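Local coordinates for protein ectoine hydroxylase (Sphingopyxis alaskensis, PDB 4MHR) that catalyses the iron- and 2-oxoglutarate-dependent hydroxylation of L-ectoine to 5-hydroxyectoine, a compatible solute that protects cells against osmotic stress, at residues E156-H159 and V160-M164. Sequence-based numbering, arbitrary orientation.
Sequences ETWH and VEDGM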
loop_
_atom_site.group_PDB
_atom_site.type_symbol
_atom_site.label_atom_id
_atom_site.label_comp_id
_atom_site.label_asym_id
_atom_site.label_seq_id
_atom_site.Cartn_x
_atom_site.Cartn_y
_atom_site.Cartn_z
ATOM N N GLU A 156 -10.989 -1.945 3.886
ATOM C CA GLU A 156 -12.147 -1.714 4.762
ATOM C C GLU A 156 -12.307 -0.206 5.014
ATOM O O GLU A 156 -13.436 0.309 4.978
ATOM C CB GLU A 156 -12.067 -2.495 6.066
ATOM C CG GLU A 156 -13.360 -2.562 6.887
ATOM C CD GLU A 156 -13.542 -1.381 7.878
ATOM O OE1 GLU A 156 -12.635 -0.572 7.979
ATOM O OE2 GLU A 156 -14.650 -1.264 8.499
ATOM N N THR A 157 -11.175 0.499 5.196
ATOM C CA THR A 157 -11.199 1.953 5.249
ATOM C C THR A 157 -11.535 2.636 3.940
ATOM O O THR A 157 -12.364 3.568 3.910
ATOM C CB THR A 157 -9.899 2.493 5.797
ATOM O OG1 THR A 157 -9.793 2.043 7.133
ATOM C CG2 THR A 157 -9.796 4.055 5.728
ATOM N N TRP A 158 -10.872 2.233 2.866
ATOM C CA TRP A 158 -11.135 2.839 1.566
ATOM C C TRP A 158 -12.620 2.715 1.172
ATOM O O TRP A 158 -13.200 3.629 0.622
ATOM C CB TRP A 158 -10.185 2.304 0.486
ATOM C CG TRP A 158 -8.757 2.627 0.761
ATOM C CD1 TRP A 158 -8.283 3.637 1.603
ATOM C CD2 TRP A 158 -7.592 1.953 0.261
ATOM N NE1 TRP A 158 -6.923 3.630 1.636
ATOM C CE2 TRP A 158 -6.453 2.618 0.820
ATOM C CE3 TRP A 158 -7.395 0.830 -0.564
ATOM C CZ2 TRP A 158 -5.136 2.223 0.547
ATOM C CZ3 TRP A 158 -6.093 0.394 -0.821
ATOM C CH2 TRP A 158 -4.958 1.086 -0.256
ATOM N N HIS A 159 -13.220 1.610 1.482
ATOM C CA HIS A 159 -14.592 1.383 1.158
ATOM C C HIS A 159 -15.512 2.227 2.085
ATOM O O HIS A 159 -16.289 3.065 1.611
ATOM C CB HIS A 159 -14.875 -0.087 1.347
ATOM C CG HIS A 159 -16.290 -0.470 1.066
ATOM N ND1 HIS A 159 -16.819 -0.498 -0.212
ATOM C CD2 HIS A 159 -17.297 -0.801 1.900
ATOM C CE1 HIS A 159 -18.084 -0.872 -0.137
ATOM N NE2 HIS A 159 -18.392 -1.077 1.130
ATOM N N VAL A 160 -15.387 2.008 3.395
ATOM C CA VAL A 160 -16.276 2.652 4.391
ATOM C C VAL A 160 -16.093 4.158 4.375
ATOM O O VAL A 160 -17.087 4.907 4.331
ATOM C CB VAL A 160 -16.080 2.128 5.819
ATOM C CG1 VAL A 160 -16.861 3.007 6.840
ATOM C CG2 VAL A 160 -16.559 0.713 5.895
ATOM N N GLU A 161 -14.846 4.614 4.354
ATOM C CA GLU A 161 -14.577 6.046 4.406
ATOM C C GLU A 161 -14.391 6.782 3.088
ATOM O O GLU A 161 -14.686 7.955 3.017
ATOM C CB GLU A 161 -13.403 6.346 5.358
ATOM C CG GLU A 161 -13.548 5.678 6.727
ATOM C CD GLU A 161 -12.450 6.051 7.726
ATOM O OE1 GLU A 161 -11.845 7.109 7.575
ATOM O OE2 GLU A 161 -12.202 5.283 8.673
ATOM N N ASP A 162 -13.911 6.138 2.026
ATOM C CA ASP A 162 -13.639 6.874 0.822
ATOM C C ASP A 162 -14.637 6.545 -0.303
ATOM O O ASP A 162 -14.642 7.216 -1.345
ATOM C CB ASP A 162 -12.217 6.655 0.295
ATOM C CG ASP A 162 -11.155 7.024 1.265
ATOM O OD1 ASP A 162 -11.296 8.096 1.916
ATOM O OD2 ASP A 162 -10.126 6.238 1.375
ATOM N N GLY A 163 -15.458 5.534 -0.088
ATOM C CA GLY A 163 -16.434 5.058 -1.090
ATOM C C GLY A 163 -15.890 4.145 -2.171
ATOM O O GLY A 163 -16.513 4.024 -3.246
ATOM N N MET A 164 -14.760 3.448 -1.906
ATOM C CA MET A 164 -14.187 2.579 -2.960
ATOM C C MET A 164 -15.062 1.392 -2.981
ATOM O O MET A 164 -15.154 0.696 -1.982
ATOM C CB MET A 164 -12.689 2.232 -2.717
ATOM C CG MET A 164 -12.124 1.222 -3.642
ATOM S SD MET A 164 -10.423 0.718 -3.262
ATOM C CE MET A 164 -9.472 2.203 -3.431
#
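V160 N donates to E156 O at 3.0 Å, a regular i+4 helical bond, and V160 CG2 lies beside the E156 carboxylate, whose oxygens are held by R16 and S15. E161 N repeats the pattern on T157 O; its carboxylate, paired with R16, passes T157 CG2. At D162 the side chain, with CG beside its own backbone N (chi1 -58°), brings OD2 to 3.2 Å from W158 CD1, the carboxylate 27° from the indole plane; R288 forms a salt bridge with this oxygen. G163, with positive phi, turns the chain out of the helix, and its N bonds weakly to H159 O. M164 N then turns back to W158 O at 3.0 Å, an i+6 bond that is nearly straight (N-H...O 172°). D162 N reaches that same oxygen from the opposite face of the carbonyl plane. M164 O accepts from H159 ND1 at 2.7 Å, close to the imidazole plane, while D11 engages NE2, so both ring nitrogens are fixed. M164 CE makes an apolar contact 3.8 Å from W158 CE3, and SD, 5.3 Å from the centroid of the W158 six-membered ring, adds an oblique Met-aromatic contact. From the middle of helix 154-162, the indole of W158, important for ectoine stabilization, packs on Q135 of strand 131-141 and V270 of strand 264-273.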